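Local coordinates for protein alanine dehydrogenase/pyridine nucleotide transhydrogenase (Mycobacterium smegmatis str. MC2 155, PDB 3P2Y) that probably transfers hydride between NADH and NADP as part of a proton-pumping transhydrogenase, coupling the reaction to proton movement across the membrane, at residues G315-H320 / T324-L329; I109-P114 / E341-N346; T202-R205 / K209-G212. All blocks are in the same frame, centred on the assembly; numbering follows the deposited sequence.

Contact 1 of 3, residues G315-H320 / T324-L329; sequences GRTIVH and TITSPL. With EDO (1,2-ethanediol), chain F.
I318 and I325 form the hydrogen-bonded pair of an antiparallel beta hairpin, strand 317-320 paired with strand 323-326; the axes of the short pieces 317-320 and 324-326 come within 4.6 Å. The evidence is two nearly straight bonds, I318 N to I325 O (2.9 Å, N-H...O 173°) and I325 N to I318 O (2.8 Å). Towards the open end of the hairpin S327 N donates to R316 O, and a water bridges the carbonyl oxygens R316 O and I325 O. On the face of I318 and I325, I318 CD1 lies 3.8 Å from I325 CG1; chi1 of 59° sets I318 CG1 between its backbone N and carbonyl carbon, which brings CD1 over against I325 CB and CG1. The other face carries T317 and T326, a non-hydrogen-bonded pair whose side chains run side by side, and T324, whose CG2 meets T317 CG2 at 3.5 Å. Behind these, L163 and L167 of helix 148-167 cover T326, while strand 297-300 bonds to T324 and T326 and so joins the hairpin to the mixed sheet, at whose edge strand 317-320 lies. The T317 and T326 hydroxyls share a hydrogen bond, OG1 to OG1 2.7 Å, and T317 OG1 also meets ethanediol O1 at 3.2 Å.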
ATOM      1  N   GLY A 315     -13.805   4.596  -9.245  1.00 13.94           N
ATOM      2  CA  GLY A 315     -13.506   3.175  -9.077  1.00 13.79           C
ATOM      3  C   GLY A 315     -12.373   2.622  -9.941  1.00 13.92           C
ATOM      4  O   GLY A 315     -12.159   1.421  -9.964  1.00 14.96           O
ATOM      5  N   ARG A 316     -11.665   3.489 -10.661  1.00 13.01           N
ATOM      6  CA  ARG A 316     -10.571   3.048 -11.507  1.00 13.78           C
ATOM      7  C   ARG A 316      -9.279   3.814 -11.206  1.00 12.48           C
ATOM      8  O   ARG A 316      -9.302   4.876 -10.595  1.00 11.11           O
ATOM      9  CB  ARG A 316     -10.942   3.260 -12.986  1.00 15.09           C
ATOM     10  CG  ARG A 316     -12.228   2.508 -13.454  1.00 19.66           C
ATOM     11  CD  ARG A 316     -11.863   1.259 -14.196  1.00 27.72           C
ATOM     12  NE  ARG A 316     -13.012   0.495 -14.726  1.00 29.68           N
ATOM     13  CZ  ARG A 316     -13.146   0.077 -15.991  1.00 31.82           C
ATOM     14  NH1 ARG A 316     -12.248   0.370 -16.927  1.00 29.41           N
ATOM     15  NH2 ARG A 316     -14.203  -0.649 -16.323  1.00 33.38           N
ATOM     16  N   THR A 317      -8.169   3.265 -11.684  1.00 12.45           N
ATOM     17  CA  THR A 317      -6.864   3.950 -11.628  1.00 13.23           C
ATOM     18  C   THR A 317      -6.422   4.129 -13.074  1.00 13.84           C
ATOM     19  O   THR A 317      -6.322   3.131 -13.818  1.00 14.90           O
ATOM     20  CB  THR A 317      -5.851   3.102 -10.875  1.00 12.61           C
ATOM     21  OG1 THR A 317      -6.324   2.864  -9.542  1.00 12.80           O
ATOM     22  CG2 THR A 317      -4.426   3.777 -10.844  1.00 13.89           C
ATOM     23  N   ILE A 318      -6.170   5.375 -13.462  1.00 14.04           N
ATOM     24  CA  ILE A 318      -5.775   5.705 -14.833  1.00 15.37           C
ATOM     25  C   ILE A 318      -4.526   6.565 -14.837  1.00 15.12           C
ATOM     26  O   ILE A 318      -4.128   7.091 -13.794  1.00 14.08           O
ATOM     27  CB  ILE A 318      -6.918   6.396 -15.627  1.00 15.99           C
ATOM     28  CG1 ILE A 318      -7.417   7.707 -14.970  1.00 18.76           C
ATOM     29  CG2 ILE A 318      -8.092   5.406 -15.828  1.00 19.65           C
ATOM     30  CD1 ILE A 318      -6.682   8.972 -15.465  1.00 21.50           C
ATOM     31  N   VAL A 319      -3.902   6.701 -16.002  1.00 14.29           N
ATOM     32  CA  VAL A 319      -2.730   7.563 -16.120  1.00 14.84           C
ATOM     33  C   VAL A 319      -3.035   8.645 -17.149  1.00 17.00           C
ATOM     34  O   VAL A 319      -3.572   8.348 -18.240  1.00 16.44           O
ATOM     35  CB  VAL A 319      -1.437   6.753 -16.490  1.00 15.86           C
ATOM     36  CG1 VAL A 319      -0.249   7.690 -16.735  1.00 16.86           C
ATOM     37  CG2 VAL A 319      -1.064   5.742 -15.374  1.00 16.82           C
ATOM     38  N   HIS A 320      -2.721   9.889 -16.801  1.00 16.01           N
ATOM     39  CA  HIS A 320      -2.948  11.020 -17.686  1.00 18.37           C
ATOM     40  C   HIS A 320      -1.662  11.851 -17.758  1.00 17.31           C
ATOM     41  O   HIS A 320      -1.243  12.434 -16.764  1.00 15.95           O
ATOM     42  CB  HIS A 320      -4.150  11.831 -17.182  1.00 19.06           C
ATOM     43  CG  HIS A 320      -4.555  12.944 -18.092  1.00 24.11           C
ATOM     44  ND1 HIS A 320      -5.436  12.767 -19.141  1.00 27.83           N
ATOM     45  CD2 HIS A 320      -4.201  14.250 -18.111  1.00 27.34           C
ATOM     46  CE1 HIS A 320      -5.599  13.917 -19.772  1.00 28.46           C
ATOM     47  NE2 HIS A 320      -4.861  14.832 -19.169  1.00 30.12           N
ATOM     48  N   THR A 324      -0.713   9.583 -12.265  1.00 12.03           N
ATOM     49  CA  THR A 324      -1.663   8.509 -11.943  1.00 11.63           C
ATOM     50  C   THR A 324      -2.838   9.140 -11.191  1.00 11.30           C
ATOM     51  O   THR A 324      -2.635   9.885 -10.234  1.00 12.30           O
ATOM     52  CB  THR A 324      -0.998   7.411 -11.074  1.00 11.56           C
ATOM     53  OG1 THR A 324       0.088   6.813 -11.795  1.00 12.58           O
ATOM     54  CG2 THR A 324      -2.007   6.304 -10.652  1.00 11.54           C
ATOM     55  N   ILE A 325      -4.064   8.884 -11.646  1.00 10.69           N
ATOM     56  CA  ILE A 325      -5.269   9.388 -10.985  0.50 11.15           C
ATOM     57  C   ILE A 325      -6.087   8.191 -10.521  1.00 10.39           C
ATOM     58  O   ILE A 325      -6.543   7.400 -11.357  1.00 11.98           O
ATOM     59  CB  ILE A 325      -6.112  10.237 -11.963  0.50 11.89           C
ATOM     60  CG1 ILE A 325      -5.188  11.154 -12.789  0.50 12.11           C
ATOM     61  CG2 ILE A 325      -7.189  11.016 -11.201  0.50 11.89           C
ATOM     62  CD1 ILE A 325      -4.542  12.256 -11.960  0.50 14.04           C
ATOM     63  N   THR A 326      -6.282   8.043  -9.208  1.00  9.81           N
ATOM     64  CA  THR A 326      -6.972   6.849  -8.708  1.00  9.14           C
ATOM     65  C   THR A 326      -8.191   7.243  -7.894  1.00  9.72           C
ATOM     66  O   THR A 326      -8.153   8.257  -7.196  1.00  9.43           O
ATOM     67  CB  THR A 326      -6.022   5.931  -7.918  1.00  8.72           C
ATOM     68  OG1 THR A 326      -6.685   4.693  -7.601  1.00  9.98           O
ATOM     69  CG2 THR A 326      -5.507   6.629  -6.599  1.00  7.72           C
ATOM     70  N   SER A 327      -9.255   6.445  -7.984  1.00  9.24           N
ATOM     71  CA  SER A 327     -10.517   6.808  -7.348  1.00  9.87           C
ATOM     72  C   SER A 327     -11.122   5.620  -6.604  1.00 10.17           C
ATOM     73  O   SER A 327     -12.111   4.997  -7.072  1.00 13.20           O
ATOM     74  CB  SER A 327     -11.502   7.384  -8.407  1.00 10.93           C
ATOM     75  OG  SER A 327     -12.768   7.653  -7.835  1.00 13.93           O
ATOM     76  N   PRO A 328     -10.576   5.302  -5.423  1.00 11.52           N
ATOM     77  CA  PRO A 328     -11.154   4.206  -4.632  1.00 11.19           C
ATOM     78  C   PRO A 328     -12.520   4.565  -4.114  1.00 11.50           C
ATOM     79  O   PRO A 328     -12.715   5.688  -3.660  1.00 12.29           O
ATOM     80  CB  PRO A 328     -10.199   4.067  -3.440  1.00 10.87           C
ATOM     81  CG  PRO A 328      -9.517   5.418  -3.327  1.00 10.47           C
ATOM     82  CD  PRO A 328      -9.403   5.930  -4.778  1.00 10.32           C
ATOM     83  N   LEU A 329     -13.445   3.611  -4.161  1.00 11.71           N
ATOM     84  CA  LEU A 329     -14.822   3.904  -3.733  1.00 12.24           C
ATOM     85  C   LEU A 329     -15.198   3.367  -2.356  1.00 12.26           C
ATOM     86  O   LEU A 329     -16.207   3.813  -1.771  1.00 12.12           O
ATOM     87  CB  LEU A 329     -15.837   3.415  -4.764  1.00 13.31           C
ATOM     88  CG  LEU A 329     -15.673   4.118  -6.113  1.00 13.98           C
ATOM     89  CD1 LEU A 329     -16.583   3.419  -7.125  1.00 15.95           C
ATOM     90  CD2 LEU A 329     -15.979   5.671  -6.051  1.00 15.89           C
TER
HETATM   91  C1  EDO F 365      -9.299   2.511  -7.780  1.00 20.34           C
HETATM   92  O1  EDO F 365      -9.017   1.398  -8.659  1.00 25.38           O
HETATM   93  C2  EDO F 365      -8.526   2.296  -6.481  1.00 23.73           C
HETATM   94  O2  EDO F 365      -8.831   0.975  -5.984  1.00 28.20           O
HETATM   95  O   HOH W   1      -9.508   7.691 -11.580  1.00 13.79           O

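Contact 2 of 3, residues I109-P114 / E341-N346; sequences IGFLAP and ELYAKN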
ATOM      1  N   ILE A 109     -30.688  -0.175  12.413  1.00  8.36           N
ATOM      2  CA  ILE A 109     -29.621   0.821  12.600  1.00  8.74           C
ATOM      3  C   ILE A 109     -28.602   0.542  11.528  1.00  8.68           C
ATOM      4  O   ILE A 109     -28.184  -0.607  11.378  1.00  9.31           O
ATOM      5  CB  ILE A 109     -28.915   0.675  13.970  1.00  8.21           C
ATOM      6  CG1 ILE A 109     -29.899   1.004  15.115  1.00  9.25           C
ATOM      7  CG2 ILE A 109     -27.659   1.612  14.040  1.00  8.94           C
ATOM      8  CD1 ILE A 109     -29.386   0.637  16.542  1.00 10.83           C
ATOM      9  N   GLY A 110     -28.178   1.587  10.801  1.00  9.49           N
ATOM     10  CA  GLY A 110     -27.105   1.410   9.799  1.00 10.21           C
ATOM     11  C   GLY A 110     -26.864   2.709   9.048  1.00  9.82           C
ATOM     12  O   GLY A 110     -27.476   3.725   9.374  1.00  9.64           O
ATOM     13  N   PHE A 111     -26.012   2.682   8.028  1.00 10.26           N
ATOM     14  CA  PHE A 111     -25.962   3.812   7.104  1.00 10.73           C
ATOM     15  C   PHE A 111     -27.198   3.670   6.237  1.00 11.83           C
ATOM     16  O   PHE A 111     -27.390   2.632   5.614  1.00 12.34           O
ATOM     17  CB  PHE A 111     -24.722   3.792   6.211  1.00 11.03           C
ATOM     18  CG  PHE A 111     -23.443   4.132   6.929  1.00 10.32           C
ATOM     19  CD1 PHE A 111     -23.269   5.369   7.542  1.00 11.13           C
ATOM     20  CD2 PHE A 111     -22.384   3.222   6.961  1.00 12.52           C
ATOM     21  CE1 PHE A 111     -22.059   5.699   8.185  1.00 11.89           C
ATOM     22  CE2 PHE A 111     -21.194   3.525   7.604  1.00 12.79           C
ATOM     23  CZ  PHE A 111     -21.019   4.779   8.239  1.00 11.58           C
ATOM     24  N   LEU A 112     -28.060   4.687   6.250  1.00 12.65           N
ATOM     25  CA  LEU A 112     -29.319   4.624   5.514  1.00 13.62           C
ATOM     26  C   LEU A 112     -29.457   5.668   4.421  1.00 15.51           C
ATOM     27  O   LEU A 112     -30.563   5.866   3.915  1.00 16.81           O
ATOM     28  CB  LEU A 112     -30.541   4.697   6.469  1.00 14.23           C
ATOM     29  CG  LEU A 112     -30.580   3.613   7.546  1.00 14.42           C
ATOM     30  CD1 LEU A 112     -31.744   3.822   8.555  1.00 13.70           C
ATOM     31  CD2 LEU A 112     -30.677   2.224   6.928  1.00 16.17           C
ATOM     32  N   ALA A 113     -28.371   6.359   4.078  1.00 15.40           N
ATOM     33  CA  ALA A 113     -28.336   7.300   2.952  1.00 17.41           C
ATOM     34  C   ALA A 113     -29.511   8.304   2.933  1.00 18.85           C
ATOM     35  O   ALA A 113     -30.210   8.417   1.919  1.00 20.00           O
ATOM     36  CB  ALA A 113     -28.262   6.519   1.616  1.00 17.56           C
ATOM     37  N   PRO A 114     -29.743   9.015   4.056  1.00 20.14           N
ATOM     38  CA  PRO A 114     -30.945   9.864   4.141  1.00 21.95           C
ATOM     39  C   PRO A 114     -30.999  10.936   3.036  1.00 23.44           C
ATOM     40  O   PRO A 114     -32.079  11.276   2.564  1.00 24.33           O
ATOM     41  CB  PRO A 114     -30.851  10.486   5.553  1.00 21.31           C
ATOM     42  CG  PRO A 114     -29.413  10.372   5.934  1.00 21.51           C
ATOM     43  CD  PRO A 114     -28.954   9.072   5.299  1.00 19.59           C
ATOM     44  N   GLU A 341     -14.795  -2.966  13.586  1.00  8.57           N
ATOM     45  CA  GLU A 341     -14.766  -2.872  15.062  1.00  8.81           C
ATOM     46  C   GLU A 341     -15.142  -1.480  15.525  1.00  9.07           C
ATOM     47  O   GLU A 341     -15.944  -1.343  16.447  1.00  8.85           O
ATOM     48  CB  GLU A 341     -13.393  -3.264  15.599  1.00 10.57           C
ATOM     49  CG  GLU A 341     -13.288  -3.203  17.127  1.00  9.95           C
ATOM     50  CD  GLU A 341     -11.876  -3.551  17.604  1.00 18.19           C
ATOM     51  OE1 GLU A 341     -11.305  -4.524  17.084  1.00 16.74           O
ATOM     52  OE2 GLU A 341     -11.337  -2.850  18.497  1.00 18.88           O
ATOM     53  N   LEU A 342     -14.576  -0.457  14.898  1.00  8.27           N
ATOM     54  CA  LEU A 342     -14.903   0.919  15.267  1.00  9.33           C
ATOM     55  C   LEU A 342     -16.388   1.215  15.007  1.00  8.77           C
ATOM     56  O   LEU A 342     -17.056   1.806  15.862  1.00  8.33           O
ATOM     57  CB  LEU A 342     -14.020   1.894  14.500  1.00  8.95           C
ATOM     58  CG  LEU A 342     -12.535   1.764  14.888  1.00 11.78           C
ATOM     59  CD1 LEU A 342     -11.729   2.664  13.968  1.00 14.08           C
ATOM     60  CD2 LEU A 342     -12.281   2.114  16.348  1.00 12.95           C
ATOM     61  N   TYR A 343     -16.863   0.794  13.826  1.00  8.25           N
ATOM     62  CA  TYR A 343     -18.271   0.924  13.431  1.00  8.64           C
ATOM     63  C   TYR A 343     -19.182   0.213  14.428  1.00  8.59           C
ATOM     64  O   TYR A 343     -20.242   0.736  14.827  1.00  7.63           O
ATOM     65  CB  TYR A 343     -18.509   0.359  12.017  1.00  9.04           C
ATOM     66  CG  TYR A 343     -19.932   0.545  11.547  1.00  9.24           C
ATOM     67  CD1 TYR A 343     -20.833  -0.524  11.563  1.00  7.23           C
ATOM     68  CD2 TYR A 343     -20.375   1.796  11.070  1.00  9.34           C
ATOM     69  CE1 TYR A 343     -22.178  -0.342  11.131  1.00  6.95           C
ATOM     70  CE2 TYR A 343     -21.701   1.987  10.665  1.00  7.97           C
ATOM     71  CZ  TYR A 343     -22.585   0.902  10.688  1.00  8.00           C
ATOM     72  OH  TYR A 343     -23.859   1.051  10.237  1.00  7.98           O
ATOM     73  N   ALA A 344     -18.793  -0.997  14.820  1.00  8.32           N
ATOM     74  CA  ALA A 344     -19.576  -1.762  15.803  1.00  8.73           C
ATOM     75  C   ALA A 344     -19.712  -1.026  17.126  1.00  8.43           C
ATOM     76  O   ALA A 344     -20.782  -1.027  17.738  1.00  9.24           O
ATOM     77  CB  ALA A 344     -18.886  -3.163  16.027  1.00  7.51           C
ATOM     78  N   LYS A 345     -18.628  -0.394  17.572  1.00  8.89           N
ATOM     79  CA  LYS A 345     -18.683   0.429  18.796  1.00  9.02           C
ATOM     80  C   LYS A 345     -19.589   1.663  18.599  1.00  9.30           C
ATOM     81  O   LYS A 345     -20.347   2.033  19.523  1.00  9.30           O
ATOM     82  CB  LYS A 345     -17.257   0.787  19.242  1.00 10.28           C
ATOM     83  CG  LYS A 345     -16.524  -0.436  19.785  1.00 12.82           C
ATOM     84  CD  LYS A 345     -15.061  -0.138  20.199  1.00 17.12           C
ATOM     85  CE  LYS A 345     -14.435  -1.402  20.803  1.00 23.22           C
ATOM     86  NZ  LYS A 345     -13.097  -1.105  21.445  1.00 25.98           N
ATOM     87  N   ASN A 346     -19.565   2.266  17.400  1.00  8.52           N
ATOM     88  CA  ASN A 346     -20.479   3.397  17.110  1.00  8.86           C
ATOM     89  C   ASN A 346     -21.945   2.958  17.212  1.00  8.97           C
ATOM     90  O   ASN A 346     -22.786   3.602  17.868  1.00  8.78           O
ATOM     91  CB  ASN A 346     -20.262   3.967  15.691  1.00  8.66           C
ATOM     92  CG  ASN A 346     -18.849   4.553  15.461  1.00  8.71           C
ATOM     93  OD1 ASN A 346     -18.287   4.360  14.396  1.00 10.42           O
ATOM     94  ND2 ASN A 346     -18.310   5.268  16.426  1.00  9.68           N
TER
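G110, at the end of strand 107-110, meets the phenol of Y343 through its main chain: Y343 OH stands 3.3 Å from G110 CA. The closest CA-CA approach of the two segments, G110 CA to Y343 CA, is 9.6 Å, so the tyrosine side chain bridges most of the distance between strand and helix. Its reach follows from chi1 of -177°, which sets CG opposite the backbone N and sends the ring out from the helix to the strand end. The hydroxyl is held by a hydrogen bond to K90 O, on the chain that follows the adjacent strand 87-89, so the phenol is fixed at its far end as well as at its root.

F111 comes next, where the chain has left the strand, and supplies the second half of the contact. Its CD2, CE2 and CZ gather round Y343 CE2, the shortest approach being F111 CE2 to Y343 CE2 at 3.5 Å. The ring planes are inclined at 37° with centroids 5.2 Å apart, an oblique aromatic pair in which the two side chains run past each other in opposite directions.

Between the two segments lie 226 residues, and the contact joins the N-terminal and C-terminal family regions. Within the parallel sheet, G110 is bonded through its backbone to F132 and M134 on one side and I109 to V88 and K90 on the other. Helix 336-354 packs against this strand through V347, L350 and L354, which touch I109, while helix 148-167 borders both rings, A148 against F111 and Q152 against Y343.

Contact 3 of 3, residues T202-R205 / K209-G212; sequences TAKR and KTTG
With chi1 of 52°, T210 places OG1 between its backbone N and carbonyl carbon and turns CG2 to the position opposite the carbonyl carbon, from which the methyl faces helix 194-206. There T210 CG2 lies 3.8 Å from A203 CB and 3.7 Å from K204 N, so a single methyl rests on both the alanine side chain and the helix backbone. K204 leaves the helix with CG opposite its N and then bends at chi2 (61°), which folds the chain across T210 at about a right angle. The aliphatic part passes the hydroxyl loosely, K204 CD to T210 OG1 being 4.1 Å. Its ammonium group ends at a water that accepts bonds from K204 NZ (2.6 Å) and T210 N (3.0 Å), an indirect polar link from the lysine to the strand backbone. Inside the fold, A203 also touches A187 of strand 186-190 and V161 of helix 148-167, whereas T210 bonds through its backbone to Q229 of the next strand. Strand 186-190, helix 194-206 and strand 209-213 make a beta-alpha-beta unit with parallel strands; the glycine pattern G191, G193, G196, running from the turn after strand 186-190 into the helix, is consistent with a Rossmann-type dinucleotide fold.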
ATOM      1  N   THR A 202      -0.696  10.142   8.487  1.00  8.50           N
ATOM      2  CA  THR A 202      -0.107   8.898   7.935  1.00  9.10           C
ATOM      3  C   THR A 202       1.027   9.200   6.946  1.00  8.96           C
ATOM      4  O   THR A 202       2.059   8.528   6.975  1.00  9.04           O
ATOM      5  CB  THR A 202      -1.192   8.016   7.303  1.00 10.60           C
ATOM      6  OG1 THR A 202      -2.130   7.681   8.348  1.00  9.74           O
ATOM      7  CG2 THR A 202      -0.604   6.687   6.755  1.00 10.02           C
ATOM      8  N   ALA A 203       0.826  10.198   6.089  1.00  7.40           N
ATOM      9  CA  ALA A 203       1.873  10.605   5.133  1.00  7.36           C
ATOM     10  C   ALA A 203       3.130  11.051   5.882  1.00  8.24           C
ATOM     11  O   ALA A 203       4.263  10.701   5.489  1.00  8.43           O
ATOM     12  CB  ALA A 203       1.373  11.699   4.227  1.00  7.08           C
ATOM     13  N   LYS A 204       2.932  11.825   6.953  1.00  8.43           N
ATOM     14  CA  LYS A 204       4.052  12.273   7.793  1.00 10.83           C
ATOM     15  C   LYS A 204       4.827  11.096   8.419  1.00 11.42           C
ATOM     16  O   LYS A 204       6.080  11.089   8.390  1.00 11.22           O
ATOM     17  CB  LYS A 204       3.578  13.239   8.897  1.00 10.79           C
ATOM     18  CG  LYS A 204       4.736  13.876   9.705  1.00 16.32           C
ATOM     19  CD  LYS A 204       5.617  14.707   8.741  1.00 22.74           C
ATOM     20  CE  LYS A 204       6.456  15.812   9.384  1.00 31.19           C
ATOM     21  NZ  LYS A 204       7.213  16.399   8.229  1.00 30.82           N
ATOM     22  N   ARG A 205       4.094  10.116   8.957  1.00 12.76           N
ATOM     23  CA  ARG A 205       4.680   8.890   9.540  1.00 14.67           C
ATOM     24  C   ARG A 205       5.615   8.231   8.546  1.00 14.81           C
ATOM     25  O   ARG A 205       6.762   7.839   8.918  1.00 15.47           O
ATOM     26  CB  ARG A 205       3.590   7.846   9.894  1.00 15.67           C
ATOM     27  CG  ARG A 205       2.711   8.203  11.075  1.00 20.26           C
ATOM     28  CD  ARG A 205       1.765   7.042  11.398  1.00 22.30           C
ATOM     29  NE  ARG A 205       0.680   7.499  12.254  1.00 27.28           N
ATOM     30  CZ  ARG A 205       0.725   7.469  13.577  1.00 32.35           C
ATOM     31  NH1 ARG A 205       1.795   6.958  14.201  1.00 33.26           N
ATOM     32  NH2 ARG A 205      -0.309   7.931  14.276  1.00 35.97           N
ATOM     33  N   LYS A 209       7.041  15.182   3.334  1.00  8.75           N
ATOM     34  CA  LYS A 209       6.814  16.592   3.685  1.00  9.70           C
ATOM     35  C   LYS A 209       5.334  16.853   3.404  1.00  9.92           C
ATOM     36  O   LYS A 209       4.857  16.571   2.303  1.00 12.03           O
ATOM     37  CB  LYS A 209       7.696  17.471   2.796  1.00 10.76           C
ATOM     38  N   THR A 210       4.602  17.387   4.376  1.00  8.12           N
ATOM     39  CA  THR A 210       3.128  17.453   4.251  1.00  7.62           C
ATOM     40  C   THR A 210       2.592  18.870   4.301  1.00  7.96           C
ATOM     41  O   THR A 210       3.132  19.747   5.026  1.00  7.28           O
ATOM     42  CB  THR A 210       2.415  16.636   5.362  1.00  7.37           C
ATOM     43  OG1 THR A 210       2.911  17.031   6.654  1.00  8.67           O
ATOM     44  CG2 THR A 210       2.682  15.094   5.161  1.00  6.46           C
ATOM     45  N   THR A 211       1.512  19.064   3.539  1.00  8.02           N
ATOM     46  CA  THR A 211       0.803  20.353   3.442  1.00  9.03           C
ATOM     47  C   THR A 211      -0.677  20.054   3.411  1.00  7.92           C
ATOM     48  O   THR A 211      -1.104  19.135   2.700  1.00  7.85           O
ATOM     49  CB  THR A 211       1.193  21.111   2.150  1.00  9.08           C
ATOM     50  OG1 THR A 211       2.586  21.457   2.212  1.00  9.59           O
ATOM     51  CG2 THR A 211       0.408  22.442   2.018  1.00  9.13           C
ATOM     52  N   GLY A 212      -1.466  20.847   4.138  1.00  8.27           N
ATOM     53  CA  GLY A 212      -2.916  20.659   4.164  1.00 10.01           C
ATOM     54  C   GLY A 212      -3.606  21.926   3.726  1.00 10.63           C
ATOM     55  O   GLY A 212      -3.118  23.033   3.991  1.00 10.74           O
TER
HETATM   56  O   HOH W   2       5.762  18.202   6.968  1.00 16.22           O

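Contacts 1 and 3 belong to the same mixed sheet, with centres 21 Å apart. Contact 1 includes its outermost strand 317-320 and relies on main-chain bonding, with half of its ten touching residues exposed; contact 3 sets a helix against strand 209-213, is largely buried apart from K204, and has no direct hydrogen bond between its segments. Contact 2, also buried, belongs to the parallel sheet, where strand end and helix meet through an oblique aromatic pair and a tyrosine hydroxyl close to a glycine CA. Along the chain contact 2 encloses both others, and strand 323-326 leads on to helix 336-354. Helix 148-167 borders all three, although none touches another: nearest atoms stay about 11 Å apart or more.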